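PDB 1WDE: diphthine synthase from Aeropyrum pernix, which probably uses S-adenosyl-L-methionine to trimethylate the amino group of a modified histidine on elongation factor 2, forming diphthine in the second step of diphthamide biosynthesis. Local coordinates for residues A129-F134 against A262-Q267; G145-V150 against L172-E177; G166-A171 against A251-V256; G187-L192 against R234-D239; S213-A218 against L227-L232. All coordinates share one frame; numbering follows the deposited sequence.

Contact 1 of 5, residues A129-F134 against A262-Q267; sequences ATMLSF and AAASGQ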
# COMPACT_ATOMS: atom_id res chain seq x y z
N ALA A 129 4.44 -12.50 -0.21
CA ALA A 129 4.00 -13.59 0.66
C ALA A 129 2.85 -14.42 0.08
O ALA A 129 2.72 -15.59 0.41
CB ALA A 129 3.59 -13.04 2.05
N THR A 130 2.01 -13.82 -0.78
CA THR A 130 0.87 -14.53 -1.40
C THR A 130 1.35 -15.55 -2.41
O THR A 130 0.63 -16.49 -2.76
CB THR A 130 -0.08 -13.57 -2.18
OG1 THR A 130 0.59 -13.11 -3.36
CG2 THR A 130 -0.50 -12.34 -1.32
N MSE A 131 2.56 -15.31 -2.90
CA MSE A 131 3.24 -16.12 -3.90
C MSE A 131 2.58 -16.12 -5.27
O MSE A 131 2.87 -16.97 -6.11
CB MSE A 131 3.45 -17.53 -3.37
CG MSE A 131 4.26 -17.52 -2.10
SE MSE A 131 5.11 -19.21 -1.75
CE MSE A 131 3.76 -20.46 -2.35
N LEU A 132 1.69 -15.15 -5.49
CA LEU A 132 1.03 -15.01 -6.79
C LEU A 132 2.08 -14.48 -7.77
O LEU A 132 3.12 -13.92 -7.36
CB LEU A 132 -0.15 -14.03 -6.70
CG LEU A 132 -1.35 -14.61 -5.92
CD1 LEU A 132 -2.42 -13.56 -5.78
CD2 LEU A 132 -1.91 -15.84 -6.63
N SER A 133 1.83 -14.64 -9.06
CA SER A 133 2.81 -14.19 -10.05
C SER A 133 3.07 -12.70 -10.02
O SER A 133 2.15 -11.88 -10.18
CB SER A 133 2.37 -14.62 -11.45
OG SER A 133 3.20 -14.05 -12.44
N PHE A 134 4.32 -12.34 -9.80
CA PHE A 134 4.73 -10.93 -9.76
C PHE A 134 4.28 -10.21 -11.03
O PHE A 134 3.75 -9.10 -10.96
CB PHE A 134 6.26 -10.83 -9.64
CG PHE A 134 6.80 -9.46 -9.92
CD1 PHE A 134 7.37 -9.16 -11.15
CD2 PHE A 134 6.68 -8.45 -8.98
CE1 PHE A 134 7.81 -7.86 -11.44
CE2 PHE A 134 7.12 -7.15 -9.26
CZ PHE A 134 7.68 -6.86 -10.49
N ALA A 262 -2.59 -21.62 -2.53
CA ALA A 262 -3.11 -22.59 -1.57
C ALA A 262 -1.99 -22.90 -0.56
O ALA A 262 -2.23 -22.98 0.64
CB ALA A 262 -3.56 -23.88 -2.29
N ALA A 263 -0.77 -23.11 -1.04
CA ALA A 263 0.35 -23.40 -0.13
C ALA A 263 0.65 -22.21 0.80
O ALA A 263 0.87 -22.38 2.01
CB ALA A 263 1.59 -23.76 -0.93
N ALA A 264 0.64 -21.00 0.23
CA ALA A 264 0.92 -19.77 0.99
C ALA A 264 -0.11 -19.49 2.09
O ALA A 264 0.24 -19.01 3.16
CB ALA A 264 0.99 -18.56 0.02
N SER A 265 -1.38 -19.77 1.82
CA SER A 265 -2.43 -19.52 2.79
C SER A 265 -2.74 -20.73 3.66
O SER A 265 -3.65 -20.68 4.49
CB SER A 265 -3.69 -19.06 2.06
OG SER A 265 -4.10 -20.06 1.13
N GLY A 266 -1.98 -21.81 3.49
CA GLY A 266 -2.21 -23.02 4.26
C GLY A 266 -3.59 -23.56 3.95
O GLY A 266 -4.33 -23.96 4.84
N GLN A 267 -3.93 -23.59 2.67
CA GLN A 267 -5.24 -24.05 2.26
C GLN A 267 -5.09 -25.25 1.32
O GLN A 267 -4.01 -25.53 0.81
CB GLN A 267 -5.98 -22.90 1.57
CG GLN A 267 -7.49 -22.97 1.62
CD GLN A 267 -8.07 -22.69 2.99
OE1 GLN A 267 -8.73 -23.54 3.59
NE2 GLN A 267 -7.83 -21.48 3.51
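Thr130 and Ala264 bring the two backbones closest, with 5.8 Å from Thr130 CA to Ala264 CA, at the places where helix 122-130 and helix 255-264 both run out. The first chain turns off at Met131, which takes a positive phi of 65°; the second turns at Gly266, whose positive phi and two bonds back into the last turn make a Schellman motif. No hydrogen bond crosses. Instead the methyl of Ala264 sits against the carbonyl end of the first helix, with Ala264 CB 3.5 Å from Ala129 O and equally 3.5 Å from Thr130 O. The arrangement is thus a surface contact between two helix C-termini, with a single methyl set against two carbonyl oxygens. Thr130 turns its own side chain the other way: its OG1 bonds to Arg127 O and also accepts from Leu132 N (3.1 Å, N-H...O angle 168°), an ST turn that fixes the chain as it leaves the helix. Met131, a selenomethionine here, supplies the apolar part. Its CG lies beside its own backbone N (chi1 -59°), 4.0 Å from Ala264 CB, and a bend at chi3 brings the far end over onto helix 255-264, where Met131 CE comes to 4.2 Å from Ala263 CB. Met131 also touches Leu260 on the same helix. Further along, Leu132 packs on Leu261, and Ser133 N bonds to Glu257 OE2.

Contact 2 of 5, residues G145-V150 against L172-E177; sequences GPWRGV and LLDVDE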
# COMPACT_ATOMS: atom_id res chain seq x y z
N GLY A 145 -11.37 5.25 4.51
CA GLY A 145 -12.12 5.02 5.73
C GLY A 145 -13.37 5.87 5.66
O GLY A 145 -13.48 6.75 4.80
N PRO A 146 -14.35 5.65 6.54
CA PRO A 146 -15.58 6.45 6.51
C PRO A 146 -15.37 7.91 6.89
O PRO A 146 -16.26 8.74 6.68
CB PRO A 146 -16.49 5.72 7.50
CG PRO A 146 -15.52 5.16 8.49
CD PRO A 146 -14.43 4.61 7.59
N TRP A 147 -14.20 8.24 7.42
CA TRP A 147 -13.93 9.63 7.81
C TRP A 147 -13.56 10.52 6.62
O TRP A 147 -13.33 11.72 6.78
CB TRP A 147 -12.81 9.67 8.85
CG TRP A 147 -11.51 9.08 8.39
CD1 TRP A 147 -10.53 9.70 7.67
CD2 TRP A 147 -11.06 7.74 8.63
NE1 TRP A 147 -9.49 8.82 7.44
CE2 TRP A 147 -9.79 7.62 8.02
CE3 TRP A 147 -11.60 6.64 9.30
CZ2 TRP A 147 -9.05 6.43 8.06
CZ3 TRP A 147 -10.87 5.46 9.34
CH2 TRP A 147 -9.61 5.37 8.73
N ARG A 148 -13.51 9.93 5.43
CA ARG A 148 -13.18 10.70 4.24
C ARG A 148 -14.48 11.21 3.61
O ARG A 148 -14.48 12.12 2.78
CB ARG A 148 -12.41 9.84 3.24
CG ARG A 148 -11.36 8.98 3.91
CD ARG A 148 -9.99 9.13 3.27
NE ARG A 148 -9.37 10.40 3.62
CZ ARG A 148 -8.14 10.53 4.11
NH1 ARG A 148 -7.38 9.47 4.33
NH2 ARG A 148 -7.67 11.74 4.40
N GLY A 149 -15.59 10.61 4.04
CA GLY A 149 -16.89 11.01 3.54
C GLY A 149 -17.03 10.76 2.06
O GLY A 149 -17.71 11.51 1.35
N VAL A 150 -16.39 9.69 1.58
CA VAL A 150 -16.46 9.38 0.16
C VAL A 150 -16.72 7.92 -0.16
O VAL A 150 -16.08 7.02 0.41
CB VAL A 150 -15.14 9.79 -0.55
CG1 VAL A 150 -15.23 9.44 -2.03
CG2 VAL A 150 -14.88 11.27 -0.37
N LEU A 172 -4.91 -1.30 -0.69
CA LEU A 172 -4.38 -0.84 0.58
C LEU A 172 -5.53 -0.32 1.44
O LEU A 172 -6.58 0.08 0.93
CB LEU A 172 -3.35 0.27 0.35
CG LEU A 172 -2.19 -0.00 -0.62
CD1 LEU A 172 -1.24 1.20 -0.60
CD2 LEU A 172 -1.44 -1.28 -0.24
N LEU A 173 -5.33 -0.33 2.75
CA LEU A 173 -6.34 0.14 3.69
C LEU A 173 -5.92 1.50 4.26
O LEU A 173 -4.77 1.70 4.65
CB LEU A 173 -6.49 -0.87 4.83
CG LEU A 173 -7.01 -2.27 4.46
CD1 LEU A 173 -6.74 -3.24 5.59
CD2 LEU A 173 -8.48 -2.19 4.15
N ASP A 174 -6.86 2.43 4.28
CA ASP A 174 -6.67 3.77 4.80
C ASP A 174 -6.17 3.73 6.26
O ASP A 174 -6.23 2.69 6.93
CB ASP A 174 -8.02 4.49 4.73
CG ASP A 174 -7.90 5.99 4.63
OD1 ASP A 174 -8.96 6.64 4.54
OD2 ASP A 174 -6.76 6.52 4.64
N VAL A 175 -5.67 4.87 6.74
CA VAL A 175 -5.16 5.01 8.11
C VAL A 175 -5.66 6.36 8.63
O VAL A 175 -5.56 7.36 7.92
CB VAL A 175 -3.60 5.00 8.14
CG1 VAL A 175 -3.08 3.61 7.89
CG2 VAL A 175 -3.05 5.93 7.06
N ASP A 176 -6.20 6.41 9.84
CA ASP A 176 -6.72 7.68 10.34
C ASP A 176 -5.67 8.52 11.06
O ASP A 176 -4.48 8.24 10.99
CB ASP A 176 -7.92 7.46 11.26
CG ASP A 176 -7.57 6.72 12.54
OD1 ASP A 176 -6.40 6.81 12.99
OD2 ASP A 176 -8.47 6.06 13.10
N GLU A 177 -6.15 9.55 11.76
CA GLU A 177 -5.29 10.47 12.52
C GLU A 177 -4.33 9.73 13.45
O GLU A 177 -3.11 9.87 13.36
CB GLU A 177 -6.15 11.39 13.39
CG GLU A 177 -7.41 11.94 12.74
CD GLU A 177 -8.31 12.63 13.75
OE1 GLU A 177 -7.84 13.56 14.44
OE2 GLU A 177 -9.50 12.25 13.85
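Asp174, just past Leu173, which ends strand 168-173 and probably binds S-adenosyl-L-methionine, turns its carboxylate back on Gly145 and Arg148. Their loop follows strand 137-143, and with helix 153-165 the two parallel strands form a beta-alpha-beta crossover; the contact ties the loop opening the crossover to the exit of its second strand. Asp174 OD1 accepts from Gly145 N through its anti lone pair (2.8 Å, N-H...O angle 164°). Arg148 forms a salt bridge with the same carboxylate, Arg148 NH1 lying 3.0 Å from Asp174 OD2, with its guanidinium nearly coplanar with it, though both NH1 bonds are weak. Replacing Asp174 with an alanine would probably leave Arg148 without its mate and Gly145 N without an acceptor. Val175 N bonds back to Asp174 OD2 from well above the carboxylate plane, and itself lies at the edge of the Trp147 ring. Asp176 comes next; its OD1 is held by Val180 N. The indole of Trp147 is sandwiched: Gly145 CA, 3.7 Å above the ring plane, takes one face, and on the opposite face a CH-pi contact sets Asp176 CB 3.6 Å from the centroid of Trp147's six-membered ring.

Contact 3 of 5, residues G166-A171 against A251-V256; sequences GLHTTA and ARLSGV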
# COMPACT_ATOMS: atom_id res chain seq x y z
N GLY A 166 -6.64 -8.87 -16.81
CA GLY A 166 -6.15 -10.12 -16.25
C GLY A 166 -5.10 -9.87 -15.16
O GLY A 166 -4.21 -10.69 -14.95
N LEU A 167 -5.23 -8.74 -14.46
CA LEU A 167 -4.27 -8.36 -13.43
C LEU A 167 -4.82 -8.42 -12.01
O LEU A 167 -5.99 -8.14 -11.78
CB LEU A 167 -3.77 -6.93 -13.70
CG LEU A 167 -3.17 -6.62 -15.08
CD1 LEU A 167 -2.83 -5.13 -15.17
CD2 LEU A 167 -1.93 -7.45 -15.27
N HIS A 168 -3.96 -8.77 -11.06
CA HIS A 168 -4.33 -8.85 -9.64
C HIS A 168 -4.30 -7.45 -9.05
O HIS A 168 -3.37 -6.66 -9.31
CB HIS A 168 -3.34 -9.71 -8.85
CG HIS A 168 -3.08 -11.07 -9.42
ND1 HIS A 168 -4.09 -11.90 -9.85
CD2 HIS A 168 -1.94 -11.79 -9.49
CE1 HIS A 168 -3.59 -13.08 -10.17
NE2 HIS A 168 -2.28 -13.04 -9.95
N THR A 169 -5.30 -7.12 -8.24
CA THR A 169 -5.38 -5.81 -7.62
C THR A 169 -4.76 -5.83 -6.22
O THR A 169 -4.94 -6.77 -5.45
CB THR A 169 -6.85 -5.34 -7.46
OG1 THR A 169 -7.47 -5.24 -8.75
CG2 THR A 169 -6.90 -3.99 -6.77
N THR A 170 -4.00 -4.79 -5.91
CA THR A 170 -3.46 -4.69 -4.57
C THR A 170 -4.35 -3.60 -3.97
O THR A 170 -4.50 -2.54 -4.57
CB THR A 170 -2.00 -4.24 -4.55
OG1 THR A 170 -1.18 -5.24 -5.19
CG2 THR A 170 -1.54 -4.08 -3.07
N ALA A 171 -4.99 -3.88 -2.84
CA ALA A 171 -5.84 -2.88 -2.24
C ALA A 171 -5.33 -2.54 -0.85
O ALA A 171 -5.28 -3.39 0.05
CB ALA A 171 -7.29 -3.37 -2.19
N ALA A 251 -7.03 -11.66 -10.16
CA ALA A 251 -7.73 -11.84 -11.42
C ALA A 251 -7.81 -13.35 -11.39
O ALA A 251 -7.27 -13.99 -10.47
CB ALA A 251 -6.86 -11.38 -12.59
N ARG A 252 -8.46 -13.95 -12.38
CA ARG A 252 -8.57 -15.40 -12.40
C ARG A 252 -7.21 -16.06 -12.28
O ARG A 252 -6.33 -15.85 -13.12
CB ARG A 252 -9.26 -15.84 -13.70
CG ARG A 252 -9.66 -17.27 -13.69
CD ARG A 252 -10.93 -17.47 -14.48
NE ARG A 252 -11.23 -18.88 -14.55
CZ ARG A 252 -12.36 -19.38 -15.03
NH1 ARG A 252 -13.30 -18.55 -15.49
NH2 ARG A 252 -12.54 -20.69 -15.07
N LEU A 253 -7.03 -16.88 -11.24
CA LEU A 253 -5.74 -17.52 -11.01
C LEU A 253 -5.36 -18.52 -12.05
O LEU A 253 -6.20 -19.24 -12.58
CB LEU A 253 -5.74 -18.24 -9.66
CG LEU A 253 -5.97 -17.34 -8.44
CD1 LEU A 253 -6.12 -18.18 -7.18
CD2 LEU A 253 -4.81 -16.38 -8.34
N SER A 254 -4.07 -18.59 -12.33
CA SER A 254 -3.54 -19.56 -13.27
C SER A 254 -3.49 -20.87 -12.48
O SER A 254 -3.46 -20.86 -11.25
CB SER A 254 -2.13 -19.16 -13.72
OG SER A 254 -1.14 -19.77 -12.90
N GLY A 255 -3.50 -22.00 -13.17
CA GLY A 255 -3.45 -23.27 -12.45
C GLY A 255 -2.29 -23.33 -11.47
O GLY A 255 -2.46 -23.77 -10.32
N VAL A 256 -1.11 -22.91 -11.91
CA VAL A 256 0.05 -22.92 -11.04
C VAL A 256 -0.16 -21.95 -9.87
O VAL A 256 0.26 -22.24 -8.75
CB VAL A 256 1.35 -22.56 -11.82
CG1 VAL A 256 2.49 -22.27 -10.85
CG2 VAL A 256 1.75 -23.74 -12.72
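His168 CG stands beside its own backbone N (chi1 -53°), and a chi2 of -46° then turns the imidazole so that ND1 meets the backbone of Ala251. Ala251 N donates to His168 ND1 over 3.0 Å at an N-H...N angle of 164°, with the donor only 1° out of the ring plane. Since ND1 is the acceptor, the ring proton is likely to sit on NE2, which bonds to Glu257 OE2. The imidazole is thus gripped at both nitrogens, and Phe137 packs on it edge-to-face. Beside the ring, Leu253 CD2 approaches obliquely, 4.0 Å from His168 CE1. The other half of the contact is a methyl against backbone: Ala251 CB points at the first segment and touches Gly166 C and Leu167 O, each at 3.5 Å. Gly166 closes helix 153-165 with a Schellman motif, and this methyl packs against the turn between that helix and strand 168-173. Arg136 bridges the same two segments, bonding through NH2 to Gly166 O and through NH1 to Arg252 O. Glu257 has a second job: its OE1 accepts from Ser254 N, while Ser254 OG caps a backbone N of the first helical turn. The histidine therefore links the start of strand 168-173, an inner strand of the mixed sheet, to the exit of its antiparallel neighbour, strand 246-249, and to a capping box that begins helix 255-264.

Contact 4 of 5, residues G187-L192 against R234-D239; sequences GVSLLL and RLSTAD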
# COMPACT_ATOMS: atom_id res chain seq x y z
N GLY A 187 -13.14 -1.55 5.57
CA GLY A 187 -12.63 -1.12 4.27
C GLY A 187 -13.38 -1.77 3.12
O GLY A 187 -13.77 -1.11 2.15
N VAL A 188 -13.58 -3.09 3.22
CA VAL A 188 -14.27 -3.86 2.20
C VAL A 188 -15.76 -3.53 2.15
O VAL A 188 -16.33 -3.46 1.08
CB VAL A 188 -14.08 -5.38 2.44
CG1 VAL A 188 -14.83 -6.18 1.40
CG2 VAL A 188 -12.60 -5.72 2.38
N SER A 189 -16.38 -3.31 3.31
CA SER A 189 -17.81 -2.97 3.31
C SER A 189 -18.15 -1.74 2.49
O SER A 189 -19.11 -1.76 1.71
CB SER A 189 -18.32 -2.75 4.74
OG SER A 189 -18.54 -4.00 5.37
N LEU A 190 -17.39 -0.67 2.68
CA LEU A 190 -17.63 0.55 1.93
C LEU A 190 -17.25 0.34 0.46
O LEU A 190 -17.81 0.98 -0.42
CB LEU A 190 -16.83 1.71 2.53
CG LEU A 190 -16.87 3.03 1.74
CD1 LEU A 190 -18.32 3.51 1.55
CD2 LEU A 190 -16.05 4.08 2.49
N LEU A 191 -16.30 -0.55 0.21
CA LEU A 191 -15.89 -0.85 -1.18
C LEU A 191 -17.10 -1.50 -1.86
O LEU A 191 -17.47 -1.15 -2.98
CB LEU A 191 -14.72 -1.84 -1.19
CG LEU A 191 -13.76 -1.98 -2.40
CD1 LEU A 191 -13.35 -3.44 -2.55
CD2 LEU A 191 -14.39 -1.47 -3.66
N LEU A 192 -17.72 -2.46 -1.18
CA LEU A 192 -18.88 -3.15 -1.75
C LEU A 192 -20.06 -2.20 -1.92
O LEU A 192 -20.82 -2.32 -2.88
CB LEU A 192 -19.24 -4.37 -0.90
CG LEU A 192 -18.12 -5.42 -0.83
CD1 LEU A 192 -18.55 -6.61 0.03
CD2 LEU A 192 -17.78 -5.89 -2.26
N ARG A 234 -17.68 -12.26 2.47
CA ARG A 234 -17.34 -12.87 3.75
C ARG A 234 -16.39 -11.99 4.57
O ARG A 234 -16.55 -11.86 5.77
CB ARG A 234 -16.69 -14.24 3.55
CG ARG A 234 -17.67 -15.36 3.22
CD ARG A 234 -17.03 -16.71 3.48
NE ARG A 234 -16.59 -16.84 4.87
CZ ARG A 234 -15.90 -17.86 5.36
NH1 ARG A 234 -15.55 -18.87 4.57
NH2 ARG A 234 -15.55 -17.88 6.64
N LEU A 235 -15.40 -11.41 3.91
CA LEU A 235 -14.43 -10.57 4.60
C LEU A 235 -15.05 -9.29 5.10
O LEU A 235 -14.67 -8.80 6.17
CB LEU A 235 -13.26 -10.23 3.66
CG LEU A 235 -12.13 -9.34 4.18
CD1 LEU A 235 -11.56 -9.92 5.48
CD2 LEU A 235 -11.04 -9.27 3.11
N SER A 236 -15.99 -8.75 4.34
CA SER A 236 -16.64 -7.48 4.68
C SER A 236 -17.32 -7.47 6.04
O SER A 236 -17.47 -6.42 6.64
CB SER A 236 -17.68 -7.11 3.62
OG SER A 236 -18.74 -8.05 3.62
N THR A 237 -17.73 -8.64 6.53
CA THR A 237 -18.40 -8.71 7.83
C THR A 237 -17.56 -9.42 8.89
O THR A 237 -18.04 -9.71 9.98
CB THR A 237 -19.77 -9.44 7.73
OG1 THR A 237 -19.57 -10.76 7.22
CG2 THR A 237 -20.72 -8.69 6.82
N ALA A 238 -16.31 -9.73 8.56
CA ALA A 238 -15.46 -10.43 9.51
C ALA A 238 -14.67 -9.45 10.39
O ALA A 238 -14.13 -8.45 9.91
CB ALA A 238 -14.51 -11.32 8.77
N ASP A 239 -14.64 -9.72 11.69
CA ASP A 239 -13.88 -8.89 12.64
C ASP A 239 -12.57 -9.67 12.82
O ASP A 239 -12.41 -10.39 13.79
CB ASP A 239 -14.65 -8.77 13.96
CG ASP A 239 -13.81 -8.19 15.09
OD1 ASP A 239 -12.90 -7.37 14.81
OD2 ASP A 239 -14.06 -8.54 16.26
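Val188 and Leu192, one turn apart on helix 184-202, carry the apolar packing against Leu235 and Ser236 at the end of the short helix 232-236. Val188 divides its two methyls between them. With CG1 opposite the backbone N across the chi1 bond (179°), Val188 CG1 lies 3.7 Å from Ser236 CB, while the other branch, Val188 CG2, reaches Leu235 CD2 at 3.9 Å; the two side chains meet at about a right angle. Leu192 CD1 comes in from the next turn and also stops 3.7 Å from Ser236 CB, so that small methylene is held by two branched side chains. Trimming Val188 to an alanine would probably open a gap beside Leu235 and Ser236 and let the short helix shift on its neighbour.

The polar groups are handled locally. Ser189 OG comes within 2.9 Å of Ser236 O, yet its hydrogen bond goes back to Gly185 O in its own helix, so the approach is a close meeting of oxygens and the two helices are not bonded across. Ser236 OG likewise returns to Glu233 O, its chi1 of 66° placing it between the backbone N and carbonyl carbon. Small serines let the backbones come close: Ser189 CA and Ser236 CA are 4.9 Å apart.

Outward from the contact, Leu192 rests on Leu208 and Ala209, and Leu235 on Trp229 of strand 225-229. Val188 lies about 6 Å, side chain to side chain, from Leu173, which probably helps bind S-adenosyl-L-methionine; helix 184-202 thus has helix 232-236 against it here and the end of strand 168-173 close by.

Contact 5 of 5, residues S213-A218 against L227-L232; sequences SVLVEA and LYWSSL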
# COMPACT_ATOMS: atom_id res chain seq x y z
N SER A 213 -10.41 -13.30 -2.24
CA SER A 213 -9.39 -12.30 -1.97
C SER A 213 -8.43 -12.85 -0.94
O SER A 213 -8.73 -13.85 -0.28
CB SER A 213 -10.03 -11.00 -1.47
OG SER A 213 -10.69 -11.19 -0.22
N VAL A 214 -7.27 -12.22 -0.82
CA VAL A 214 -6.27 -12.67 0.13
C VAL A 214 -5.99 -11.49 1.05
O VAL A 214 -5.80 -10.36 0.58
CB VAL A 214 -4.97 -13.10 -0.61
CG1 VAL A 214 -4.08 -13.92 0.32
CG2 VAL A 214 -5.32 -13.91 -1.86
N LEU A 215 -5.98 -11.75 2.34
CA LEU A 215 -5.72 -10.73 3.35
C LEU A 215 -4.30 -11.05 3.84
O LEU A 215 -4.03 -12.15 4.29
CB LEU A 215 -6.73 -10.87 4.51
CG LEU A 215 -6.56 -9.81 5.62
CD1 LEU A 215 -6.99 -8.44 5.11
CD2 LEU A 215 -7.42 -10.21 6.83
N VAL A 216 -3.39 -10.08 3.72
CA VAL A 216 -2.00 -10.33 4.10
C VAL A 216 -1.39 -9.30 5.04
O VAL A 216 -1.69 -8.12 4.95
CB VAL A 216 -1.08 -10.37 2.84
CG1 VAL A 216 0.30 -10.97 3.19
CG2 VAL A 216 -1.74 -11.15 1.72
N GLU A 217 -0.55 -9.76 5.96
CA GLU A 217 0.15 -8.87 6.86
C GLU A 217 1.62 -9.24 6.70
O GLU A 217 2.02 -10.34 7.05
CB GLU A 217 -0.26 -9.07 8.32
CG GLU A 217 0.55 -8.14 9.26
CD GLU A 217 0.07 -8.14 10.69
OE1 GLU A 217 -0.18 -9.25 11.22
OE2 GLU A 217 -0.04 -7.03 11.28
N ALA A 218 2.41 -8.33 6.14
CA ALA A 218 3.83 -8.64 5.99
C ALA A 218 4.43 -8.57 7.39
O ALA A 218 4.01 -7.76 8.21
CB ALA A 218 4.50 -7.61 5.06
N LEU A 227 -4.01 -15.02 4.59
CA LEU A 227 -5.32 -15.61 4.81
C LEU A 227 -6.20 -15.55 3.57
O LEU A 227 -6.50 -14.47 3.05
CB LEU A 227 -6.03 -14.90 5.96
CG LEU A 227 -5.39 -14.93 7.36
CD1 LEU A 227 -4.90 -16.34 7.66
CD2 LEU A 227 -4.24 -13.94 7.44
N TYR A 228 -6.64 -16.71 3.12
CA TYR A 228 -7.50 -16.79 1.96
C TYR A 228 -8.95 -16.58 2.36
O TYR A 228 -9.43 -17.21 3.32
CB TYR A 228 -7.36 -18.16 1.30
CG TYR A 228 -8.26 -18.33 0.10
CD1 TYR A 228 -7.89 -17.81 -1.13
CD2 TYR A 228 -9.47 -19.01 0.19
CE1 TYR A 228 -8.70 -17.96 -2.25
CE2 TYR A 228 -10.30 -19.17 -0.93
CZ TYR A 228 -9.90 -18.64 -2.15
OH TYR A 228 -10.67 -18.81 -3.28
N TRP A 229 -9.63 -15.68 1.66
CA TRP A 229 -11.04 -15.41 1.92
C TRP A 229 -11.82 -15.78 0.66
O TRP A 229 -11.65 -15.16 -0.40
CB TRP A 229 -11.26 -13.94 2.30
CG TRP A 229 -10.81 -13.67 3.70
CD1 TRP A 229 -9.52 -13.43 4.12
CD2 TRP A 229 -11.60 -13.78 4.89
NE1 TRP A 229 -9.47 -13.38 5.50
CE2 TRP A 229 -10.73 -13.59 6.00
CE3 TRP A 229 -12.96 -14.02 5.13
CZ2 TRP A 229 -11.19 -13.63 7.32
CZ3 TRP A 229 -13.41 -14.06 6.46
CH2 TRP A 229 -12.52 -13.87 7.53
N SER A 230 -12.69 -16.79 0.78
CA SER A 230 -13.47 -17.29 -0.36
C SER A 230 -14.26 -16.22 -1.10
O SER A 230 -14.56 -16.40 -2.27
CB SER A 230 -14.39 -18.45 0.09
OG SER A 230 -15.36 -18.01 1.03
N SER A 231 -14.59 -15.11 -0.43
CA SER A 231 -15.34 -14.02 -1.07
C SER A 231 -15.12 -12.73 -0.29
O SER A 231 -14.90 -12.77 0.93
CB SER A 231 -16.85 -14.34 -1.10
OG SER A 231 -17.41 -14.22 0.21
N LEU A 232 -15.18 -11.59 -0.96
CA LEU A 232 -14.99 -10.31 -0.28
C LEU A 232 -16.23 -10.07 0.60
O LEU A 232 -16.19 -9.34 1.58
CB LEU A 232 -14.83 -9.16 -1.29
CG LEU A 232 -13.43 -8.98 -1.91
CD1 LEU A 232 -13.46 -7.88 -2.97
CD2 LEU A 232 -12.42 -8.63 -0.80
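The indole of Trp229 meets Ser213 O at its edge, near the ring plane, while Leu215 CB approaches obliquely, 3.8 Å from Trp229 CD1, the two side chains lying alongside and pointing the same way. Ser213 O also comes obliquely toward the Tyr228 ring, whose OH is bonded to Glu272 O. Both rings belong to strand 225-229, which with strand 213-217 makes an antiparallel beta hairpin at one edge of the mixed sheet. Four backbone bonds hold it. Ser213 and Trp229 form one hydrogen-bonded pair, with Trp229 N 2.8 Å from Ser213 O; Leu215 and Leu227 form the other, with Leu215 N 2.9 Å from Leu227 O at a nearly straight 175°. Between them Val214 and Tyr228 are the non-hydrogen-bonded pair, on the face opposite Ser213, Leu215, Leu227 and Trp229. On that latter face one approach is tight: Leu232, in the helix that follows, puts its CD2 3.4 Å from Ser213 CB, closer than usual for two carbons. Ser213 OG, turned by a chi1 of 64° between its backbone N and carbonyl carbon, is buried with no hydrogen-bonding partner, and Trp229 NE1 is buried in the same state, 4.0 Å from Leu215 CD2.

In the fold
Contact 1 is the surface contact of the set, and it rests on methyls and helix-end carbonyls. Contacts 3 and 4 are buried: contact 3 is built round a histidine hydrogen-bonded at both ring nitrogens, contact 4 round branched side chains and serines. Contact 2, partly buried, is the one with a salt bridge, and contact 5 the one made by sheet bonding. Contacts 1 and 3 share helix 255-264 and touch through Leu132 and Leu253; contacts 2 and 3 take opposite ends of strand 168-173. Contact 5 lies against two others, meeting contact 1 through Thr130 and Val216 and contact 4 through Trp229 and Ala238. Contacts 2, 3 and 5 all reach the mixed sheet.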